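Local coordinates for protein NanS-p (Escherichia phage vB_EcoP_24B, PDB 6YP6) that probably binds carbohydrate as part of a phage-encoded esterase of the NanS-p type, which would remove O-acetyl groups from sialic acids, at residues 6-11 and 41-46; 65-70 and 163-168; 73-78 and 207-212; 93-98 and 111-116. One frame throughout, in Å; residues are numbered along the deposited sequence.

Contact 1. Residues 6-11 and 41-46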
loop_
_atom_site.group_PDB
_atom_site.type_symbol
_atom_site.label_atom_id
_atom_site.label_comp_id
_atom_site.label_asym_id
_atom_site.label_seq_id
_atom_site.Cartn_x
_atom_site.Cartn_y
_atom_site.Cartn_z
ATOM N N LEU A 6 11.806 -5.691 0.328
ATOM C CA LEU A 6 11.054 -6.195 1.469
ATOM C C LEU A 6 9.922 -7.058 0.929
ATOM O O LEU A 6 9.439 -6.848 -0.181
ATOM C CB LEU A 6 10.493 -5.061 2.333
ATOM C CG LEU A 6 9.466 -4.138 1.678
ATOM C CD1 LEU A 6 8.041 -4.599 1.924
ATOM C CD2 LEU A 6 9.638 -2.699 2.153
ATOM N N SER A 7 9.485 -8.019 1.737
ATOM C CA SER A 7 8.329 -8.810 1.358
ATOM C C SER A 7 7.631 -9.397 2.572
ATOM O O SER A 7 8.243 -9.655 3.609
ATOM C CB SER A 7 8.702 -9.915 0.367
ATOM O OG SER A 7 9.529 -10.860 0.986
ATOM N N TYR A 8 6.325 -9.584 2.410
ATOM C CA TYR A 8 5.497 -10.438 3.240
ATOM C C TYR A 8 4.777 -11.405 2.302
ATOM O O TYR A 8 4.162 -10.966 1.326
ATOM C CB TYR A 8 4.429 -9.672 4.035
ATOM C CG TYR A 8 3.485 -10.652 4.700
ATOM C CD1 TYR A 8 3.882 -11.368 5.820
ATOM C CD2 TYR A 8 2.230 -10.919 4.174
ATOM C CE1 TYR A 8 3.065 -12.299 6.407
ATOM C CE2 TYR A 8 1.401 -11.849 4.755
ATOM C CZ TYR A 8 1.817 -12.538 5.870
ATOM O OH TYR A 8 0.955 -13.464 6.418
ATOM N N LEU A 9 4.813 -12.702 2.622
ATOM C CA LEU A 9 4.062 -13.726 1.900
ATOM C C LEU A 9 3.289 -14.551 2.922
ATOM O O LEU A 9 3.879 -15.101 3.858
ATOM C CB LEU A 9 4.988 -14.645 1.096
ATOM C CG LEU A 9 5.484 -14.133 -0.252
ATOM C CD1 LEU A 9 6.513 -13.035 -0.080
ATOM C CD2 LEU A 9 6.031 -15.286 -1.099
ATOM N N ALA A 10 1.979 -14.688 2.732
ATOM C CA ALA A 10 1.202 -15.500 3.663
ATOM C C ALA A 10 1.568 -16.975 3.591
ATOM O O ALA A 10 1.275 -17.714 4.537
ATOM C CB ALA A 10 -0.295 -15.301 3.426
ATOM N N SER A 11 2.200 -17.412 2.504
ATOM C CA SER A 11 2.593 -18.798 2.303
ATOM C C SER A 11 3.993 -19.103 2.822
ATOM O O SER A 11 4.410 -20.263 2.774
ATOM C CB SER A 11 2.546 -19.135 0.808
ATOM O OG SER A 11 3.413 -18.276 0.082
ATOM N N LYS A 41 -3.220 -19.824 1.071
ATOM C CA LYS A 41 -3.124 -19.095 2.322
ATOM C C LYS A 41 -3.325 -17.605 2.102
ATOM O O LYS A 41 -3.143 -17.082 1.000
ATOM C CB LYS A 41 -1.735 -19.288 2.963
ATOM C CG LYS A 41 -1.397 -20.723 3.283
ATOM C CD LYS A 41 -2.265 -21.241 4.406
ATOM C CE LYS A 41 -1.844 -22.629 4.841
ATOM N NZ LYS A 41 -2.554 -23.020 6.086
ATOM N N ALA A 42 -3.678 -16.933 3.191
ATOM C CA ALA A 42 -3.752 -15.479 3.248
ATOM C C ALA A 42 -3.680 -15.095 4.719
ATOM O O ALA A 42 -3.815 -15.940 5.599
ATOM C CB ALA A 42 -5.058 -14.974 2.632
ATOM N N VAL A 43 -3.456 -13.817 4.988
ATOM C CA VAL A 43 -3.572 -13.295 6.346
ATOM C C VAL A 43 -4.745 -12.328 6.385
ATOM O O VAL A 43 -4.851 -11.424 5.552
ATOM C CB VAL A 43 -2.257 -12.709 6.886
ATOM C CG1 VAL A 43 -1.873 -11.420 6.183
ATOM C CG2 VAL A 43 -2.357 -12.489 8.409
ATOM N N LYS A 44 -5.651 -12.562 7.315
ATOM C CA LYS A 44 -6.862 -11.776 7.483
ATOM C C LYS A 44 -6.619 -10.734 8.560
ATOM O O LYS A 44 -6.271 -11.071 9.698
ATOM C CB LYS A 44 -8.003 -12.701 7.882
ATOM C CG LYS A 44 -9.323 -12.015 8.185
ATOM C CD LYS A 44 -10.404 -13.066 8.473
ATOM C CE LYS A 44 -11.669 -12.474 9.069
ATOM N NZ LYS A 44 -12.655 -13.529 9.442
ATOM N N LEU A 45 -6.807 -9.475 8.193
ATOM C CA LEU A 45 -6.536 -8.339 9.059
ATOM C C LEU A 45 -7.854 -7.695 9.456
ATOM O O LEU A 45 -8.652 -7.284 8.603
ATOM C CB LEU A 45 -5.634 -7.331 8.349
ATOM C CG LEU A 45 -4.323 -7.931 7.807
ATOM C CD1 LEU A 45 -3.546 -6.867 7.058
ATOM C CD2 LEU A 45 -3.467 -8.529 8.878
ATOM N N THR A 46 -8.074 -7.628 10.761
ATOM C CA THR A 46 -9.268 -7.063 11.353
ATOM C C THR A 46 -8.871 -6.294 12.605
ATOM O O THR A 46 -7.722 -6.329 13.053
ATOM C CB THR A 46 -10.268 -8.157 11.776
ATOM O OG1 THR A 46 -9.662 -9.031 12.742
ATOM C CG2 THR A 46 -10.753 -8.956 10.573
#

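Contact 2. Residues 65-70 and 163-168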
loop_
_atom_site.group_PDB
_atom_site.type_symbol
_atom_site.label_atom_id
_atom_site.label_comp_id
_atom_site.label_asym_id
_atom_site.label_seq_id
_atom_site.Cartn_x
_atom_site.Cartn_y
_atom_site.Cartn_z
ATOM N N ALA A 65 17.631 3.298 -4.229
ATOM C CA ALA A 65 17.885 2.376 -5.333
ATOM C C ALA A 65 16.629 2.142 -6.163
ATOM O O ALA A 65 16.711 1.965 -7.383
ATOM C CB ALA A 65 18.440 1.047 -4.826
ATOM N N LEU A 66 15.457 2.099 -5.515
ATOM C CA LEU A 66 14.201 2.014 -6.257
ATOM C C LEU A 66 14.072 3.184 -7.227
ATOM O O LEU A 66 13.717 3.000 -8.400
ATOM C CB LEU A 66 13.027 1.970 -5.272
ATOM C CG LEU A 66 11.634 2.009 -5.909
ATOM C CD1 LEU A 66 11.361 0.817 -6.796
ATOM C CD2 LEU A 66 10.577 2.104 -4.812
ATOM N N LEU A 67 14.383 4.395 -6.762
ATOM C CA LEU A 67 14.295 5.559 -7.636
ATOM C C LEU A 67 15.311 5.482 -8.777
ATOM O O LEU A 67 14.994 5.849 -9.912
ATOM C CB LEU A 67 14.522 6.837 -6.834
ATOM C CG LEU A 67 13.372 7.227 -5.908
ATOM C CD1 LEU A 67 13.788 8.366 -4.987
ATOM C CD2 LEU A 67 12.158 7.648 -6.707
ATOM N N GLN A 68 16.530 5.007 -8.491
ATOM C CA GLN A 68 17.598 4.976 -9.489
ATOM C C GLN A 68 17.348 3.894 -10.527
ATOM O O GLN A 68 17.493 4.127 -11.736
ATOM C CB GLN A 68 18.946 4.745 -8.787
ATOM C CG GLN A 68 20.156 4.455 -9.688
ATOM C CD GLN A 68 21.263 3.685 -8.954
ATOM O OE1 GLN A 68 21.332 3.697 -7.723
ATOM N NE2 GLN A 68 22.107 2.997 -9.708
ATOM N N LYS A 69 17.016 2.689 -10.070
ATOM C CA LYS A 69 16.945 1.532 -10.943
ATOM C C LYS A 69 15.537 1.221 -11.415
ATOM O O LYS A 69 15.376 0.462 -12.382
ATOM C CB LYS A 69 17.486 0.304 -10.205
ATOM C CG LYS A 69 18.937 0.411 -9.790
ATOM C CD LYS A 69 19.401 -0.833 -9.030
ATOM C CE LYS A 69 20.830 -0.698 -8.529
ATOM N NZ LYS A 69 20.986 -1.292 -7.172
ATOM N N GLY A 70 14.522 1.778 -10.758
ATOM C CA GLY A 70 13.152 1.378 -10.985
ATOM C C GLY A 70 12.817 0.107 -10.235
ATOM O O GLY A 70 13.675 -0.555 -9.646
ATOM N N ASN A 163 15.752 8.079 -11.566
ATOM C CA ASN A 163 15.248 9.029 -10.574
ATOM C C ASN A 163 13.944 9.687 -10.994
ATOM O O ASN A 163 13.516 10.660 -10.357
ATOM C CB ASN A 163 16.280 10.076 -10.159
ATOM C CG ASN A 163 17.352 9.499 -9.263
ATOM O OD1 ASN A 163 17.172 8.446 -8.638
ATOM N ND2 ASN A 163 18.476 10.192 -9.183
ATOM N N SER A 164 13.260 9.146 -11.994
ATOM C CA SER A 164 11.960 9.674 -12.363
ATOM C C SER A 164 10.962 9.466 -11.224
ATOM O O SER A 164 10.866 8.379 -10.649
ATOM C CB SER A 164 11.442 8.979 -13.619
ATOM O OG SER A 164 10.110 9.388 -13.898
ATOM N N LEU A 165 10.202 10.502 -10.929
ATOM C CA LEU A 165 9.122 10.450 -9.950
ATOM C C LEU A 165 7.779 10.149 -10.603
ATOM O O LEU A 165 6.739 10.229 -9.947
ATOM C CB LEU A 165 9.108 11.758 -9.152
ATOM C CG LEU A 165 10.382 12.011 -8.330
ATOM C CD1 LEU A 165 10.476 13.459 -7.887
ATOM C CD2 LEU A 165 10.434 11.103 -7.121
ATOM N N GLN A 166 7.776 9.788 -11.879
ATOM C CA GLN A 166 6.566 9.419 -12.602
ATOM C C GLN A 166 6.318 7.926 -12.448
ATOM O O GLN A 166 7.072 7.100 -12.980
ATOM C CB GLN A 166 6.718 9.800 -14.069
ATOM C CG GLN A 166 5.542 9.390 -14.913
ATOM C CD GLN A 166 5.682 9.934 -16.294
ATOM O OE1 GLN A 166 6.494 9.429 -17.090
ATOM N NE2 GLN A 166 4.953 10.990 -16.593
ATOM N N VAL A 167 5.229 7.590 -11.758
ATOM C CA VAL A 167 4.874 6.235 -11.349
ATOM C C VAL A 167 3.672 5.781 -12.160
ATOM O O VAL A 167 2.774 6.568 -12.466
ATOM C CB VAL A 167 4.536 6.235 -9.839
ATOM C CG1 VAL A 167 4.040 4.890 -9.360
ATOM C CG2 VAL A 167 5.755 6.640 -9.038
ATOM N N THR A 168 3.655 4.501 -12.519
ATOM C CA THR A 168 2.500 3.945 -13.206
ATOM C C THR A 168 1.785 2.981 -12.279
ATOM O O THR A 168 2.390 1.989 -11.839
ATOM C CB THR A 168 2.896 3.242 -14.507
ATOM O OG1 THR A 168 3.573 4.170 -15.354
ATOM C CG2 THR A 168 1.653 2.726 -15.250
HETATM O O HOH W 1 12.230 5.876 -10.636
#

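Contact 3. Residues 73-78 and 207-212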
loop_
_atom_site.group_PDB
_atom_site.type_symbol
_atom_site.label_atom_id
_atom_site.label_comp_id
_atom_site.label_asym_id
_atom_site.label_seq_id
_atom_site.Cartn_x
_atom_site.Cartn_y
_atom_site.Cartn_z
ATOM N N ILE A 73 6.255 -1.344 -6.027
ATOM C CA ILE A 73 5.597 -1.620 -4.755
ATOM C C ILE A 73 4.333 -2.390 -5.121
ATOM O O ILE A 73 3.572 -1.929 -5.975
ATOM C CB ILE A 73 5.214 -0.311 -4.045
ATOM C CG1 ILE A 73 6.424 0.613 -3.850
ATOM C CG2 ILE A 73 4.492 -0.604 -2.726
ATOM C CD1 ILE A 73 6.060 2.005 -3.363
ATOM N N ARG A 74 4.103 -3.555 -4.510
ATOM C CA ARG A 74 2.985 -4.395 -4.938
ATOM C C ARG A 74 2.277 -5.050 -3.761
ATOM O O ARG A 74 2.863 -5.303 -2.702
ATOM C CB ARG A 74 3.399 -5.468 -5.954
ATOM C CG ARG A 74 4.482 -6.389 -5.499
ATOM C CD ARG A 74 4.657 -7.505 -6.510
ATOM N NE ARG A 74 5.765 -8.406 -6.206
ATOM C CZ ARG A 74 5.674 -9.492 -5.439
ATOM N NH1 ARG A 74 4.537 -9.812 -4.848
ATOM N NH2 ARG A 74 6.742 -10.250 -5.254
ATOM N N CYS A 75 0.999 -5.352 -3.977
ATOM C CA CYS A 75 0.196 -6.079 -3.012
ATOM C C CYS A 75 -0.899 -6.846 -3.739
ATOM O O CYS A 75 -1.536 -6.310 -4.644
ATOM C CB CYS A 75 -0.442 -5.096 -2.024
ATOM S SG CYS A 75 -1.552 -5.807 -0.775
ATOM N N ARG A 76 -1.143 -8.074 -3.297
ATOM C CA ARG A 76 -2.297 -8.859 -3.722
ATOM C C ARG A 76 -3.198 -9.039 -2.505
ATOM O O ARG A 76 -2.730 -9.467 -1.438
ATOM C CB ARG A 76 -1.853 -10.196 -4.319
ATOM C CG ARG A 76 -3.023 -11.060 -4.784
ATOM C CD ARG A 76 -2.593 -12.169 -5.730
ATOM N NE ARG A 76 -3.741 -12.888 -6.296
ATOM C CZ ARG A 76 -4.258 -14.025 -5.820
ATOM N NH1 ARG A 76 -3.743 -14.633 -4.756
ATOM N NH2 ARG A 76 -5.300 -14.569 -6.428
ATOM N N PHE A 77 -4.481 -8.704 -2.663
ATOM C CA PHE A 77 -5.393 -8.586 -1.532
ATOM C C PHE A 77 -6.811 -8.900 -1.982
ATOM O O PHE A 77 -7.140 -8.849 -3.166
ATOM C CB PHE A 77 -5.333 -7.162 -0.918
ATOM C CG PHE A 77 -5.912 -6.114 -1.820
ATOM C CD1 PHE A 77 -5.153 -5.564 -2.846
ATOM C CD2 PHE A 77 -7.231 -5.718 -1.687
ATOM C CE1 PHE A 77 -5.714 -4.635 -3.714
ATOM C CE2 PHE A 77 -7.786 -4.792 -2.551
ATOM C CZ PHE A 77 -7.025 -4.244 -3.562
ATOM N N LYS A 78 -7.660 -9.181 -0.999
ATOM C CA LYS A 78 -9.063 -9.491 -1.215
ATOM C C LYS A 78 -9.840 -8.786 -0.121
ATOM O O LYS A 78 -9.518 -8.924 1.060
ATOM C CB LYS A 78 -9.293 -11.010 -1.166
ATOM C CG LYS A 78 -10.736 -11.439 -0.974
ATOM C CD LYS A 78 -10.905 -12.948 -1.318
ATOM C CE LYS A 78 -11.670 -13.728 -0.285
ATOM N NZ LYS A 78 -12.031 -15.020 -0.892
ATOM N N VAL A 207 -9.780 -7.355 5.484
ATOM C CA VAL A 207 -8.989 -7.564 4.273
ATOM C C VAL A 207 -8.109 -8.793 4.436
ATOM O O VAL A 207 -7.547 -9.038 5.511
ATOM C CB VAL A 207 -8.177 -6.299 3.899
ATOM C CG1 VAL A 207 -7.088 -5.983 4.911
ATOM C CG2 VAL A 207 -7.580 -6.405 2.484
ATOM N N LEU A 208 -7.988 -9.554 3.353
ATOM C CA LEU A 208 -7.069 -10.676 3.263
ATOM C C LEU A 208 -5.884 -10.243 2.413
ATOM O O LEU A 208 -6.059 -9.721 1.306
ATOM C CB LEU A 208 -7.736 -11.894 2.626
ATOM C CG LEU A 208 -8.497 -12.815 3.577
ATOM C CD1 LEU A 208 -9.625 -12.104 4.253
ATOM C CD2 LEU A 208 -8.995 -14.026 2.807
ATOM N N ILE A 209 -4.684 -10.461 2.924
ATOM C CA ILE A 209 -3.453 -10.135 2.216
ATOM C C ILE A 209 -2.764 -11.429 1.814
ATOM O O ILE A 209 -2.506 -12.294 2.658
ATOM C CB ILE A 209 -2.519 -9.275 3.089
ATOM C CG1 ILE A 209 -3.197 -8.000 3.551
ATOM C CG2 ILE A 209 -1.203 -9.017 2.353
ATOM C CD1 ILE A 209 -3.518 -7.076 2.474
ATOM N N ASP A 210 -2.457 -11.555 0.530
ATOM C CA ASP A 210 -1.656 -12.656 0.004
ATOM C C ASP A 210 -0.170 -12.326 0.108
ATOM O O ASP A 210 0.625 -13.139 0.590
ATOM C CB ASP A 210 -2.055 -12.875 -1.462
ATOM C CG ASP A 210 -1.618 -14.210 -2.008
ATOM O OD1 ASP A 210 -1.686 -15.211 -1.267
ATOM O OD2 ASP A 210 -1.293 -14.285 -3.217
ATOM N N SER A 211 0.199 -11.129 -0.345
ATOM C CA SER A 211 1.581 -10.693 -0.334
ATOM C C SER A 211 1.638 -9.174 -0.390
ATOM O O SER A 211 0.712 -8.507 -0.868
ATOM C CB SER A 211 2.334 -11.277 -1.531
ATOM O OG SER A 211 1.770 -10.816 -2.745
ATOM N N ILE A 212 2.759 -8.646 0.110
ATOM C CA ILE A 212 3.169 -7.250 -0.033
ATOM C C ILE A 212 4.652 -7.296 -0.360
ATOM O O ILE A 212 5.391 -8.044 0.284
ATOM C CB ILE A 212 2.996 -6.459 1.279
ATOM C CG1 ILE A 212 1.549 -6.474 1.760
ATOM C CG2 ILE A 212 3.494 -5.017 1.118
ATOM C CD1 ILE A 212 1.387 -6.038 3.194
HETATM O O HOH W 2 2.169 -8.552 -4.331
#

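Contact 4. Residues 93-98 and 111-116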
loop_
_atom_site.group_PDB
_atom_site.type_symbol
_atom_site.label_atom_id
_atom_site.label_comp_id
_atom_site.label_asym_id
_atom_site.label_seq_id
_atom_site.Cartn_x
_atom_site.Cartn_y
_atom_site.Cartn_z
ATOM N N TYR A 93 1.886 3.924 3.266
ATOM C CA TYR A 93 2.666 5.139 3.428
ATOM C C TYR A 93 4.137 4.770 3.528
ATOM O O TYR A 93 4.520 3.911 4.331
ATOM C CB TYR A 93 2.292 5.897 4.702
ATOM C CG TYR A 93 0.860 6.217 4.849
ATOM C CD1 TYR A 93 0.238 7.081 3.983
ATOM C CD2 TYR A 93 0.117 5.656 5.892
ATOM C CE1 TYR A 93 -1.122 7.371 4.135
ATOM C CE2 TYR A 93 -1.213 5.943 6.057
ATOM C CZ TYR A 93 -1.823 6.793 5.171
ATOM O OH TYR A 93 -3.164 7.088 5.357
ATOM N N TRP A 94 4.974 5.456 2.760
ATOM C CA TRP A 94 6.423 5.244 2.808
ATOM C C TRP A 94 7.104 6.609 2.835
ATOM O O TRP A 94 7.602 7.093 1.804
ATOM C CB TRP A 94 6.903 4.392 1.639
ATOM C CG TRP A 94 8.345 3.993 1.676
ATOM C CD1 TRP A 94 9.293 4.273 2.631
ATOM C CD2 TRP A 94 9.008 3.249 0.660
ATOM N NE1 TRP A 94 10.499 3.747 2.258
ATOM C CE2 TRP A 94 10.352 3.110 1.052
ATOM C CE3 TRP A 94 8.592 2.686 -0.551
ATOM C CZ2 TRP A 94 11.281 2.433 0.274
ATOM C CZ3 TRP A 94 9.509 2.014 -1.314
ATOM C CH2 TRP A 94 10.841 1.889 -0.904
ATOM N N PRO A 95 7.127 7.259 3.995
ATOM C CA PRO A 95 7.888 8.503 4.136
ATOM C C PRO A 95 9.368 8.171 4.074
ATOM O O PRO A 95 9.795 7.124 4.560
ATOM C CB PRO A 95 7.483 9.022 5.525
ATOM C CG PRO A 95 6.792 7.893 6.219
ATOM C CD PRO A 95 6.539 6.797 5.271
ATOM N N VAL A 96 10.159 9.065 3.479
ATOM C CA VAL A 96 11.597 8.863 3.376
ATOM C C VAL A 96 12.325 10.050 3.997
ATOM O O VAL A 96 11.864 11.195 3.942
ATOM C CB VAL A 96 12.055 8.576 1.930
ATOM C CG1 VAL A 96 11.453 7.256 1.465
ATOM C CG2 VAL A 96 11.686 9.692 0.974
ATOM N N SER A 97 13.483 9.761 4.601
ATOM C CA SER A 97 14.228 10.775 5.339
ATOM C C SER A 97 15.067 11.666 4.434
ATOM O O SER A 97 15.524 12.715 4.886
ATOM C CB SER A 97 15.141 10.109 6.368
ATOM O OG SER A 97 16.027 9.221 5.725
ATOM N N SER A 98 15.273 11.264 3.183
ATOM C CA SER A 98 15.935 12.092 2.191
ATOM C C SER A 98 15.532 11.574 0.822
ATOM O O SER A 98 15.054 10.446 0.678
ATOM C CB SER A 98 17.462 12.053 2.347
ATOM O OG SER A 98 17.983 10.792 1.959
ATOM N N ASN A 111 6.131 17.083 2.907
ATOM C CA ASN A 111 6.655 15.771 3.252
ATOM C C ASN A 111 6.908 14.940 2.006
ATOM O O ASN A 111 6.107 14.942 1.062
ATOM C CB ASN A 111 5.723 14.999 4.176
ATOM C CG ASN A 111 5.427 15.747 5.442
ATOM O OD1 ASN A 111 6.142 15.613 6.425
ATOM N ND2 ASN A 111 4.370 16.547 5.429
ATOM N N ASN A 112 8.028 14.222 2.039
ATOM C CA ASN A 112 8.462 13.362 0.949
ATOM C C ASN A 112 8.088 11.918 1.247
ATOM O O ASN A 112 8.603 11.323 2.205
ATOM C CB ASN A 112 9.979 13.452 0.792
ATOM C CG ASN A 112 10.458 14.849 0.471
ATOM O OD1 ASN A 112 9.816 15.594 -0.269
ATOM N ND2 ASN A 112 11.619 15.197 1.012
ATOM N N LEU A 113 7.199 11.362 0.427
ATOM C CA LEU A 113 6.793 9.966 0.533
ATOM C C LEU A 113 6.869 9.317 -0.841
ATOM O O LEU A 113 6.441 9.904 -1.835
ATOM C CB LEU A 113 5.354 9.797 1.063
ATOM C CG LEU A 113 5.102 10.287 2.484
ATOM C CD1 LEU A 113 4.590 11.718 2.421
ATOM C CD2 LEU A 113 4.119 9.447 3.227
ATOM N N LEU A 114 7.398 8.094 -0.876
ATOM C CA LEU A 114 7.380 7.309 -2.110
ATOM C C LEU A 114 6.073 6.551 -2.275
ATOM O O LEU A 114 5.804 6.031 -3.366
ATOM C CB LEU A 114 8.553 6.333 -2.141
ATOM C CG LEU A 114 9.938 6.985 -2.091
ATOM C CD1 LEU A 114 10.995 5.898 -2.162
ATOM C CD2 LEU A 114 10.124 8.023 -3.184
ATOM N N ALA A 115 5.272 6.472 -1.213
ATOM C CA ALA A 115 3.934 5.910 -1.281
ATOM C C ALA A 115 3.044 6.674 -0.325
ATOM O O ALA A 115 3.442 6.954 0.806
ATOM C CB ALA A 115 3.928 4.439 -0.891
ATOM N N ALA A 116 1.837 6.990 -0.781
ATOM C CA ALA A 116 0.798 7.568 0.075
ATOM C C ALA A 116 -0.539 7.222 -0.572
ATOM O O ALA A 116 -1.278 8.090 -1.042
ATOM C CB ALA A 116 0.977 9.067 0.265
HETATM O O HOH W 3 12.520 13.761 3.431
#

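Contact 1. Residues 6-11 and 41-46
Tyr8, Ala10 and Val43 meet at the fork of a branched antiparallel sheet, where strands 3-9 and 41-46 both pair with strand 207-216 and diverge from each other. The direct contact is made without any hydrogen bond between the two segments. End-to-end vectors of the touching parts lie 144° apart, and the nearest CA atoms, those of Ala10 and Ala42, are 5.0 Å apart. With CG anti to the backbone N (chi1 171°), the Tyr8 ring reaches across the fork toward Val43. Its OH comes to 3.3 Å from Val43 CB, and its CE2 lies 3.6 Å from Val43 CG1; that methyl approaches the ring obliquely. Further along, the methyl of Ala10 presses on backbone, with CB 3.5 Å from Ala42 CA, a tight carbon pair. At the less buried end, Lys41 CB lies 3.7 Å from Ala10 O, while the rest of the lysine chain leads away from 6-11. The phenol oxygen is hydrogen-bonded to Gly15 O, which fixes the tip of the ring from the loop after strand 3-9. With no hydrogen bond crossing it directly, the junction is held by van der Waals contact, while the phenol oxygen finds its partner outside the two segments.

Contact 2. Residues 65-70 and 163-168
One backbone hydrogen bond joins Leu67, in the last turn of helix 64-69, to Asn163 in the loop leading to strand 166-171. Asn163 N donates to Leu67 O over 2.9 Å, but the N-H...O angle is only 140° and the donor stands 43° out of the carbonyl plane, so the bond is bent and is not aimed at a lone pair. A water lies 2.9 Å from Leu67 O and equally far from Ser164 O, within bonding distance of both carbonyls beside the direct bond. Among the polar side chains, the Asn163 amide bends back over the helix: with CG beside its own backbone N (chi1 -74°), OD1 comes to 3.6 Å from Leu67 CB and 3.5 Å from Gln68 N. Within the loop, Ser164 OG accepts from Gln166 N at 3.1 Å, an ST turn that shapes the chain as it enters the strand. The apolar part is a single methyl pair, Leu67 CD2 and Leu165 CD2, 3.9 Å apart, between side chains that cross at a slant. The contact lies near the surface, about 17 Å from the centre of the chain. A backbone hydrogen bond between Gln68 and Asn162 extends the helix-loop junction, Leu165 also packs on Val103 and Leu105, and beyond the loop strand 166-171 runs between strands 152-159 and 174-180.

Contact 3. Residues 73-78 and 207-212
Arg76 and Asp210 join by a salt bridge alongside the backbone pairing of strands 71-79 and 207-216. Arg76 NH1 donates to Asp210 OD2 over 2.9 Å at 155°; the oxygen is near the guanidinium plane, yet the nitrogen comes from above the carboxylate, the two planes being 71° apart. An extended chain from CG to NE carries the arginine past Asp210 CB to reach it. On the backbone, Arg76 N bonds to Ser211 O (3.1 Å) and Asp210 N to Arg76 O (2.9 Å). Asp210 and Ser211 thus both face Arg76, a classic beta bulge that shifts the antiparallel register by one and marks the corner in 207-216. Past it, Lys78 and Leu208 form a hydrogen-bonded pair in which Leu208 N meets Lys78 O at 2.8 Å, nearly straight. On the face of Cys75 and Phe77, Ile209 CD1 touches both side chains, 3.8 Å from Phe77 CB and 4.0 Å from Cys75 SG. A water bridges Arg74 NH1, at 2.7 Å, to Ser211 OG. In the next shell, Thr38 OG1 bonds to Asp210 OD2, Glu36 O takes a bond from Arg76 NH1, and Trp152 makes a cation-pi contact with the same guanidinium. Glu215 and Asp34 form salt bridges with Arg74 and Lys78, while Phe145 meets the Phe77 ring edge-to-face from the other sheet of the beta sandwich.

Contact 4. Residues 93-98 and 111-116
Trp94 is the centre of an antiparallel pairing whose non-hydrogen-bonded pairs, Tyr93 with Ala116 and Pro95 with Leu113, have CA atoms 4.5 and 4.0 Å apart and differ in register by one. Trp94 N donates to Ala115 O at 2.9 Å, and Leu114 N returns a bond of the same length to Trp94 O. Val96 N then reaches Asn112 O over 3.0 Å at 168°, the straightest of the three. Above the indole, Leu114 CD1 lies 4.0 Å from the centroid of the six-membered ring and only 3° off its normal, a CH-pi contact over the face. Carrying CG anti to the backbone N (chi1 -174°), Trp94 swings its indole under this leucine. The shift is a beta bulge in strand 113-121, at the corner where the chain turns at Leu114; it occurs in the seven-stranded sheet of the sandwich, and Ala115 N is buried there with no partner in the model. Val96 CG1 meets Leu114 CG at 3.9 Å, the two side chains crossing at about a right angle. On the face bearing Tyr93 and Pro95, Leu113 CG rests against Pro95 CA at 3.7 Å. At the loop end, a water donates to Val96 O and accepts from Asn112 ND2. Farther out, Gly61 O accepts from Trp94 NE1, and Phe189 stacks on the Tyr93 ring.

From the N terminus, contact 1 closes first, bringing 41-46 back to 6-11 before any other contact opens. Contact 2 opens next at helix 64-69, and contact 3 follows directly on strand 71-79. Contact 4 closes a short loop of 12 residues and is nested inside the larger loops of both. Contact 2 closes at 163-168 and contact 3 only at 207-212, so these two cross. Contacts 1 and 3 touch through strand 207-216, whose two parts pair with 41-46 and 3-9. Contact 4 belongs to the other sheet; Ile73 packs on Trp94 across the sandwich, and Leu66 and Leu67 join the helix to contact 4.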